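Local structure of 3-Hydroxyacyl-CoA dehydrogenase (Ralstonia eutropha H16, 4PZC) at residues V46-S49 and L50-I54; A89-N93 and Y94-V98; D161-H164 and A165-A169; E216-K219 and L220-H224. The protein catalyses the NAD-dependent interconversion of (S)-3-hydroxyacyl-CoA and 3-oxoacyl-CoA, acting on (S)-3-hydroxybutyryl-CoA. One frame throughout, in Å; residues are numbered along the deposited sequence.

Contact 1: V46-S49 and L50-I54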
loop_
_atom_site.group_PDB
_atom_site.type_symbol
_atom_site.label_atom_id
_atom_site.label_comp_id
_atom_site.label_asym_id
_atom_site.label_seq_id
_atom_site.Cartn_x
_atom_site.Cartn_y
_atom_site.Cartn_z
ATOM N N VAL A 46 11.192 14.474 -25.071
ATOM C CA VAL A 46 12.215 13.429 -25.054
ATOM C C VAL A 46 13.603 14.063 -25.175
ATOM O O VAL A 46 14.567 13.599 -24.555
ATOM C CB VAL A 46 11.971 12.375 -26.156
ATOM C CG1 VAL A 46 13.131 11.387 -26.261
ATOM C CG2 VAL A 46 10.674 11.637 -25.870
ATOM N N ALA A 47 13.696 15.126 -25.970
ATOM C CA ALA A 47 14.879 15.969 -25.968
ATOM C C ALA A 47 15.140 16.448 -24.535
ATOM O O ALA A 47 16.067 15.950 -23.874
ATOM C CB ALA A 47 14.704 17.147 -26.919
ATOM N N SER A 48 14.300 17.371 -24.052
ATOM C CA SER A 48 14.398 17.907 -22.680
ATOM C C SER A 48 14.693 16.807 -21.645
ATOM O O SER A 48 15.554 16.957 -20.782
ATOM C CB SER A 48 13.109 18.661 -22.311
ATOM O OG SER A 48 13.076 19.009 -20.929
ATOM N N SER A 49 13.979 15.697 -21.758
ATOM C CA SER A 49 14.163 14.562 -20.870
ATOM C C SER A 49 15.555 13.931 -20.976
ATOM O O SER A 49 16.160 13.584 -19.957
ATOM C CB SER A 49 13.107 13.500 -21.161
ATOM O OG SER A 49 13.468 12.262 -20.588
ATOM N N LEU A 50 16.044 13.759 -22.200
ATOM C CA LEU A 50 17.380 13.192 -22.417
ATOM C C LEU A 50 18.473 14.128 -21.932
ATOM O O LEU A 50 19.468 13.676 -21.363
ATOM C CB LEU A 50 17.597 12.840 -23.889
ATOM C CG LEU A 50 17.220 11.415 -24.324
ATOM C CD1 LEU A 50 16.091 10.805 -23.507
ATOM C CD2 LEU A 50 16.859 11.372 -25.801
ATOM N N ASP A 51 18.285 15.426 -22.158
ATOM C CA ASP A 51 19.190 16.436 -21.614
ATOM C C ASP A 51 19.446 16.124 -20.141
ATOM O O ASP A 51 20.594 15.933 -19.733
ATOM C CB ASP A 51 18.598 17.856 -21.730
ATOM C CG ASP A 51 18.416 18.326 -23.175
ATOM O OD1 ASP A 51 19.075 17.790 -24.098
ATOM O OD2 ASP A 51 17.607 19.258 -23.370
ATOM N N ARG A 52 18.364 16.056 -19.363
ATOM C CA ARG A 52 18.440 15.789 -17.920
ATOM C C ARG A 52 19.303 14.589 -17.576
ATOM O O ARG A 52 20.107 14.646 -16.645
ATOM C CB ARG A 52 17.053 15.544 -17.329
ATOM C CG ARG A 52 16.244 16.793 -17.044
ATOM C CD ARG A 52 15.178 16.485 -16.001
ATOM N NE ARG A 52 14.059 17.430 -16.022
ATOM C CZ ARG A 52 13.115 17.484 -16.968
ATOM N NH1 ARG A 52 13.143 16.660 -18.014
ATOM N NH2 ARG A 52 12.140 18.386 -16.877
ATOM N N LEU A 53 19.114 13.504 -18.318
ATOM C CA LEU A 53 19.836 12.250 -18.078
ATOM C C LEU A 53 21.338 12.391 -18.265
ATOM O O LEU A 53 22.123 11.961 -17.409
ATOM C CB LEU A 53 19.301 11.149 -18.994
ATOM C CG LEU A 53 17.964 10.597 -18.498
ATOM C CD1 LEU A 53 17.046 10.265 -19.659
ATOM C CD2 LEU A 53 18.162 9.391 -17.593
ATOM N N ILE A 54 21.738 13.003 -19.373
ATOM C CA ILE A 54 23.151 13.285 -19.592
ATOM C C ILE A 54 23.640 14.164 -18.436
ATOM O O ILE A 54 24.739 13.958 -17.939
ATOM C CB ILE A 54 23.437 13.965 -20.955
ATOM C CG1 ILE A 54 22.905 13.119 -22.115
ATOM C CG2 ILE A 54 24.940 14.165 -21.142
ATOM C CD1 ILE A 54 22.734 13.899 -23.401
#
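V46 lies alongside L50 one helical turn further on, the two side chains pointing the same way, with CG1 of V46 meeting CD2 of L50 at 3.8 Å. CG1 stands anti to the backbone N of V46 (chi1 172°), which puts that branch next to the leucine. The backbone amide of L50 donates to V46 O at 2.8 Å, along the same turn. The next bond is straighter: D51 N reaches A47 O at 2.9 Å, with 170° at the hydrogen. R52 N then bonds to S48 O, and L53 N makes a weak bond to S49 O. All of this belongs to the last turns of helix 36-54, in the Rossmann-type NAD-binding domain. V46 and L50 both pack on helix 13-23, V46 against N16 and Q20 and L50 against Q20. S49, predicted to bind CoA, makes a weak hydrogen bond through OG to Q20 NE2 of that same helix. Its OG also comes within 4.2 Å of L50 CD1. On the flank carrying S48, R52 folds back along the helix, and the edge of its guanidinium meets CA of S49, with NH1 3.7 Å from that carbon. The carboxylate of D51 lies back over the preceding turn, OD2 being 3.5 Å from S48 CA, while its OD1 forms a salt bridge with K64 of helix 61-70.

Contact 2: A89-N93 and Y94-V98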
loop_
_atom_site.group_PDB
_atom_site.type_symbol
_atom_site.label_atom_id
_atom_site.label_comp_id
_atom_site.label_asym_id
_atom_site.label_seq_id
_atom_site.Cartn_x
_atom_site.Cartn_y
_atom_site.Cartn_z
ATOM N N ALA A 89 -1.714 4.875 -28.048
ATOM C CA ALA A 89 -1.350 5.496 -26.793
ATOM C C ALA A 89 -1.842 6.940 -26.824
ATOM O O ALA A 89 -1.196 7.856 -26.319
ATOM C CB ALA A 89 0.162 5.431 -26.617
ATOM N N ALA A 90 -3.007 7.137 -27.413
ATOM C CA ALA A 90 -3.406 8.469 -27.805
ATOM C C ALA A 90 -4.643 8.929 -27.116
ATOM O O ALA A 90 -4.768 10.128 -26.897
ATOM C CB ALA A 90 -3.605 8.535 -29.297
ATOM N N THR A 91 -5.575 8.021 -26.806
ATOM C CA THR A 91 -6.703 8.410 -25.954
ATOM C C THR A 91 -7.377 7.316 -25.130
ATOM O O THR A 91 -7.317 6.133 -25.445
ATOM C CB THR A 91 -7.794 9.145 -26.762
ATOM O OG1 THR A 91 -8.399 10.165 -25.947
ATOM C CG2 THR A 91 -8.858 8.174 -27.278
ATOM N N GLU A 92 -8.041 7.776 -24.075
ATOM C CA GLU A 92 -8.921 6.972 -23.235
ATOM C C GLU A 92 -10.423 7.226 -23.490
ATOM O O GLU A 92 -11.248 6.717 -22.740
ATOM C CB GLU A 92 -8.595 7.222 -21.761
ATOM C CG GLU A 92 -7.191 6.769 -21.387
ATOM C CD GLU A 92 -7.078 5.262 -21.160
ATOM O OE1 GLU A 92 -8.014 4.478 -21.446
ATOM O OE2 GLU A 92 -6.020 4.861 -20.668
ATOM N N ASN A 93 -10.776 8.001 -24.524
ATOM C CA ASN A 93 -12.144 7.979 -25.047
ATOM C C ASN A 93 -12.397 6.682 -25.807
ATOM O O ASN A 93 -11.613 6.330 -26.691
ATOM C CB ASN A 93 -12.450 9.156 -25.980
ATOM C CG ASN A 93 -13.919 9.179 -26.418
ATOM O OD1 ASN A 93 -14.331 8.438 -27.325
ATOM N ND2 ASN A 93 -14.722 10.005 -25.757
ATOM N N TYR A 94 -13.510 6.007 -25.501
ATOM C CA TYR A 94 -13.774 4.712 -26.086
ATOM C C TYR A 94 -14.123 4.805 -27.560
ATOM O O TYR A 94 -13.507 4.153 -28.419
ATOM C CB TYR A 94 -14.892 4.013 -25.333
ATOM C CG TYR A 94 -15.182 2.629 -25.870
ATOM C CD1 TYR A 94 -14.338 1.552 -25.578
ATOM C CD2 TYR A 94 -16.275 2.406 -26.698
ATOM C CE1 TYR A 94 -14.597 0.291 -26.083
ATOM C CE2 TYR A 94 -16.546 1.154 -27.202
ATOM C CZ TYR A 94 -15.716 0.100 -26.891
ATOM O OH TYR A 94 -16.014 -1.130 -27.413
ATOM N N ASP A 95 -15.120 5.616 -27.864
ATOM C CA ASP A 95 -15.514 5.758 -29.245
ATOM C C ASP A 95 -14.277 6.094 -30.050
ATOM O O ASP A 95 -13.966 5.430 -31.051
ATOM C CB ASP A 95 -16.598 6.817 -29.385
ATOM C CG ASP A 95 -17.948 6.331 -28.867
ATOM O OD1 ASP A 95 -18.201 5.114 -28.958
ATOM O OD2 ASP A 95 -18.753 7.150 -28.370
ATOM N N LEU A 96 -13.534 7.094 -29.595
ATOM C CA LEU A 96 -12.368 7.523 -30.359
ATOM C C LEU A 96 -11.290 6.428 -30.410
ATOM O O LEU A 96 -10.766 6.107 -31.482
ATOM C CB LEU A 96 -11.790 8.835 -29.823
ATOM C CG LEU A 96 -10.602 9.361 -30.658
ATOM C CD1 LEU A 96 -11.063 9.944 -31.996
ATOM C CD2 LEU A 96 -9.775 10.371 -29.889
ATOM N N LYS A 97 -10.975 5.861 -29.255
ATOM C CA LYS A 97 -10.056 4.733 -29.184
ATOM C C LYS A 97 -10.345 3.724 -30.280
ATOM O O LYS A 97 -9.426 3.321 -30.996
ATOM C CB LYS A 97 -10.155 4.036 -27.820
ATOM C CG LYS A 97 -8.904 3.276 -27.390
ATOM C CD LYS A 97 -8.743 3.348 -25.871
ATOM C CE LYS A 97 -7.426 2.765 -25.373
ATOM N NZ LYS A 97 -6.271 3.707 -25.358
ATOM N N VAL A 98 -11.618 3.327 -30.408
ATOM C CA VAL A 98 -12.034 2.332 -31.417
ATOM C C VAL A 98 -11.564 2.777 -32.802
ATOM O O VAL A 98 -10.705 2.128 -33.421
ATOM C CB VAL A 98 -13.583 2.097 -31.412
ATOM C CG1 VAL A 98 -14.075 1.449 -32.699
ATOM C CG2 VAL A 98 -14.001 1.236 -30.221
#
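K97 and T91 make the tight side of this turn: the lysine runs back to the loop and its NZ donates to T91 O at 2.6 Å. The chain gets there by bending at chi2 and chi4, passing CD within 3.2 Å of the same T91 O. NZ is gripped further by a salt bridge to E88 and a hydrogen bond to N117 O, so this buried lysine, predicted to bind NAD, is well satisfied. L96 adds to the packed side, crossing T91 at about a right angle with CD2 against CG2 at 3.5 Å. N93 is the N-cap of helix 94-107. Its OD1 accepts from L96 N at 2.8 Å and 174°, nearly straight, while N93 O takes the amide of K97. A chi1 of -175°, with CG anti to the backbone N, carries OD1 to that N-H at the helix start. Such a loop, leaving strand 85-88 and entering a capped helix, is a strand-to-helix connection of the Rossmann-type domain, and it carries E92, seen to bind NAD in this protein. The E92 carboxylate is held by T118 OG1 and S119 N. The open side belongs to exposed N93 and D95, where D95 CB lies 3.5 Å from N93 OD1 and little else of D95 touches the loop.

Contact 3: D161-H164 and A165-A169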
loop_
_atom_site.group_PDB
_atom_site.type_symbol
_atom_site.label_atom_id
_atom_site.label_comp_id
_atom_site.label_asym_id
_atom_site.label_seq_id
_atom_site.Cartn_x
_atom_site.Cartn_y
_atom_site.Cartn_z
ATOM N N ASP A 161 -1.359 -16.923 -27.557
ATOM C CA ASP A 161 -0.125 -17.172 -26.800
ATOM C C ASP A 161 1.081 -16.518 -27.479
ATOM O O ASP A 161 1.970 -15.950 -26.826
ATOM C CB ASP A 161 0.112 -18.671 -26.645
ATOM C CG ASP A 161 -0.888 -19.313 -25.723
ATOM O OD1 ASP A 161 -1.227 -18.678 -24.711
ATOM O OD2 ASP A 161 -1.336 -20.442 -26.010
ATOM N N THR A 162 1.080 -16.602 -28.801
ATOM C CA THR A 162 2.152 -16.065 -29.609
ATOM C C THR A 162 2.270 -14.540 -29.488
ATOM O O THR A 162 3.394 -14.020 -29.336
ATOM C CB THR A 162 1.941 -16.429 -31.093
ATOM O OG1 THR A 162 1.367 -17.747 -31.202
ATOM C CG2 THR A 162 3.259 -16.332 -31.856
ATOM N N THR A 163 1.121 -13.851 -29.576
ATOM C CA THR A 163 1.057 -12.394 -29.472
ATOM C C THR A 163 1.564 -12.017 -28.120
ATOM O O THR A 163 2.252 -11.006 -27.949
ATOM C CB THR A 163 -0.380 -11.832 -29.534
ATOM O OG1 THR A 163 -0.995 -12.138 -30.789
ATOM C CG2 THR A 163 -0.362 -10.326 -29.371
ATOM N N HIS A 164 1.190 -12.830 -27.146
ATOM C CA HIS A 164 1.587 -12.574 -25.780
ATOM C C HIS A 164 3.106 -12.613 -25.617
ATOM O O HIS A 164 3.688 -11.647 -25.123
ATOM C CB HIS A 164 0.893 -13.541 -24.830
ATOM C CG HIS A 164 1.577 -13.677 -23.518
ATOM N ND1 HIS A 164 1.752 -12.613 -22.664
ATOM C CD2 HIS A 164 2.135 -14.752 -22.914
ATOM C CE1 HIS A 164 2.395 -13.028 -21.587
ATOM N NE2 HIS A 164 2.640 -14.321 -21.714
ATOM N N ALA A 165 3.751 -13.694 -26.054
ATOM C CA ALA A 165 5.200 -13.860 -25.820
ATOM C C ALA A 165 6.032 -12.792 -26.539
ATOM O O ALA A 165 7.023 -12.267 -26.003
ATOM C CB ALA A 165 5.657 -15.251 -26.215
ATOM N N ALA A 166 5.603 -12.478 -27.754
ATOM C CA ALA A 166 6.181 -11.394 -28.548
ATOM C C ALA A 166 6.225 -10.146 -27.724
ATOM O O ALA A 166 7.294 -9.577 -27.476
ATOM C CB ALA A 166 5.339 -11.145 -29.791
ATOM N N VAL A 167 5.043 -9.758 -27.263
ATOM C CA VAL A 167 4.884 -8.522 -26.526
ATOM C C VAL A 167 5.530 -8.627 -25.144
ATOM O O VAL A 167 6.060 -7.648 -24.630
ATOM C CB VAL A 167 3.402 -8.135 -26.422
ATOM C CG1 VAL A 167 3.241 -6.822 -25.662
ATOM C CG2 VAL A 167 2.813 -8.014 -27.820
ATOM N N GLU A 168 5.504 -9.822 -24.568
ATOM C CA GLU A 168 6.192 -10.081 -23.307
ATOM C C GLU A 168 7.696 -9.801 -23.424
ATOM O O GLU A 168 8.281 -9.068 -22.603
ATOM C CB GLU A 168 5.958 -11.526 -22.857
ATOM C CG GLU A 168 6.775 -11.919 -21.633
ATOM C CD GLU A 168 6.205 -13.107 -20.861
ATOM O OE1 GLU A 168 5.734 -14.096 -21.477
ATOM O OE2 GLU A 168 6.242 -13.045 -19.612
ATOM N N ALA A 169 8.318 -10.385 -24.446
ATOM C CA ALA A 169 9.757 -10.214 -24.650
ATOM C C ALA A 169 10.105 -8.777 -25.110
ATOM O O ALA A 169 11.158 -8.220 -24.743
ATOM C CB ALA A 169 10.260 -11.239 -25.647
#
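The backbones of D161-H164 and A165-A169 form one continuous helix, joined by four consecutive bonds between residues four apart. A165 N donates to D161 O, A166 N to T162 O and V167 N to T163 O, at 3.0 to 3.1 Å. The fourth joins E168 N to H164 O. Beside that last bond sit the side chains of H164 and E168. The imidazole is carried along the following turn by a first torsion that leaves CG anti to the backbone N (chi1 160°), and CA of A165 and CB of E168 both lie over one of its faces. The glutamate is extended beyond CG and crosses the ring obliquely, its carboxylate plane turned 46° from the ring plane. OE1 of E168 is 3.1 Å from H164 NE2, but the angle is too poor for a hydrogen bond, so the two groups are close without being locked together. The carboxylate would tend to favour a protonated imidazole, while R155, which also touches H164, would probably oppose it. On the neighbouring flank of the helix, V167 CG2 lies against T163 O and 4.2 Å from T163 CG2. T163 OG1 bonds to S160, and D161 forms a salt bridge with R155. Helix 161-173 is the crossover of the beta-alpha-beta unit between strands 150-155 and 177-182: T163, A166 and V167 pack on I113 of strand 113-117, T163 and V167 also on I137 of strand 136-141, while H164 lies against R155, and V167 and E168 against L153, of strand 150-155.

Contact 4: E216-K219 and L220-H224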
loop_
_atom_site.group_PDB
_atom_site.type_symbol
_atom_site.label_atom_id
_atom_site.label_comp_id
_atom_site.label_asym_id
_atom_site.label_seq_id
_atom_site.Cartn_x
_atom_site.Cartn_y
_atom_site.Cartn_z
ATOM N N GLU A 216 0.134 9.498 7.870
ATOM C CA GLU A 216 1.235 9.144 8.747
ATOM C C GLU A 216 1.159 7.657 9.052
ATOM O O GLU A 216 2.128 6.908 8.842
ATOM C CB GLU A 216 1.208 9.942 10.077
ATOM C CG GLU A 216 1.691 11.408 10.071
ATOM C CD GLU A 216 1.561 12.131 11.447
ATOM O OE1 GLU A 216 2.163 11.694 12.474
ATOM O OE2 GLU A 216 0.861 13.175 11.508
ATOM N N GLY A 217 -0.001 7.248 9.550
ATOM C CA GLY A 217 -0.253 5.874 9.924
ATOM C C GLY A 217 0.227 4.860 8.891
ATOM O O GLY A 217 0.756 3.788 9.250
ATOM N N MET A 218 0.061 5.201 7.609
ATOM C CA MET A 218 0.320 4.248 6.555
ATOM C C MET A 218 1.750 4.325 6.066
ATOM O O MET A 218 2.316 3.297 5.639
ATOM C CB MET A 218 -0.670 4.454 5.401
ATOM C CG MET A 218 -2.131 4.304 5.798
ATOM S SD MET A 218 -2.774 2.623 5.915
ATOM C CE MET A 218 -1.371 1.608 6.269
ATOM N N LYS A 219 2.307 5.543 6.088
ATOM C CA LYS A 219 3.708 5.771 5.730
ATOM C C LYS A 219 4.555 4.947 6.688
ATOM O O LYS A 219 5.244 4.005 6.286
ATOM C CB LYS A 219 4.083 7.265 5.849
ATOM C CG LYS A 219 3.555 8.175 4.739
ATOM C CD LYS A 219 3.343 9.629 5.196
ATOM C CE LYS A 219 4.224 10.644 4.474
ATOM N NZ LYS A 219 5.674 10.350 4.645
ATOM N N LEU A 220 4.419 5.278 7.964
ATOM C CA LEU A 220 5.221 4.704 9.018
ATOM C C LEU A 220 4.882 3.265 9.378
ATOM O O LEU A 220 5.772 2.450 9.667
ATOM C CB LEU A 220 5.062 5.577 10.250
ATOM C CG LEU A 220 5.844 6.886 10.088
ATOM C CD1 LEU A 220 5.265 8.026 10.886
ATOM C CD2 LEU A 220 7.282 6.622 10.493
ATOM N N GLY A 221 3.594 2.958 9.379
ATOM C CA GLY A 221 3.138 1.647 9.778
ATOM C C GLY A 221 3.428 0.582 8.768
ATOM O O GLY A 221 3.733 -0.545 9.131
ATOM N N CYS A 222 3.300 0.917 7.500
ATOM C CA CYS A 222 3.475 -0.062 6.435
ATOM C C CYS A 222 4.548 0.367 5.468
ATOM O O CYS A 222 4.720 -0.267 4.412
ATOM C CB CYS A 222 2.170 -0.254 5.645
ATOM S SG CYS A 222 0.663 -0.237 6.640
ATOM N N ASN A 223 5.241 1.459 5.790
ATOM C CA ASN A 223 6.444 1.823 5.078
ATOM C C ASN A 223 6.143 2.107 3.618
ATOM O O ASN A 223 6.903 1.735 2.744
ATOM C CB ASN A 223 7.465 0.692 5.249
ATOM C CG ASN A 223 8.874 1.108 4.891
ATOM O OD1 ASN A 223 9.720 0.261 4.599
ATOM N ND2 ASN A 223 9.136 2.414 4.898
ATOM N N HIS A 224 5.008 2.747 3.358
ATOM C CA HIS A 224 4.673 3.167 2.004
ATOM C C HIS A 224 5.314 4.539 1.803
ATOM O O HIS A 224 5.229 5.393 2.683
ATOM C CB HIS A 224 3.167 3.345 1.826
ATOM C CG HIS A 224 2.370 2.089 1.951
ATOM N ND1 HIS A 224 1.004 2.062 1.771
ATOM C CD2 HIS A 224 2.732 0.820 2.233
ATOM C CE1 HIS A 224 0.553 0.833 1.934
ATOM N NE2 HIS A 224 1.585 0.059 2.212
#
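L220 packs its CB against E216 O at 3.5 Å, and the same carbonyl accepts the amide of L220 at 2.9 Å. That bond is close to linear, with 166° at the hydrogen. The acceptors that follow are used less squarely as the helix runs out. G217 O takes G221 N at 3.0 Å with only 134° at the hydrogen, and M218 O takes C222 N at 3.2 Å. Past C222 the chain leaves helical geometry at N223, whose phi is positive, and turns back over the last turn. K219 O has two amides nearby, N223 N and H224 N, and the outgoing chain returns H224 O to K219, whose CA-H points at it, with CA and O 3.4 Å apart. This is the C-terminal end of helix 211-222, in the C-terminal domain of the dehydrogenase, and it forms part of the dimer interface: E216 packs on Y177, M218 on I192 and C222 on L193, all three of the second subunit. M218 O also lies over one face of the H224 ring, its distance to CG being 3.9 Å. CG of H224 lies anti to its carbonyl carbon (chi1 -65°), which turns the imidazole back to the helix end. The H224 ring stacks on that of H224 of the second subunit.

In the fold
Contacts 1, 2 and 3 all belong to the NAD-binding domain, and contact 4 to the C-terminal domain. Contact 2 lies close to H140, predicted to be important for activity, the side chain of E92 being about 6 Å from that of H140 and about 3 Å from that of S119, predicted to bind CoA and NAD. Contact 1 holds S49, predicted to bind CoA, and is about 29 Å from contact 2 between centres, with about 12 Å between nearest atoms. Contact 3 packs on the central sheet that includes the strand of H140, its V167 side chain about 11 Å from that of H140. Contact 4, away from the annotated sites, is 34 to 38 Å between centres from the other three and meets the second subunit instead.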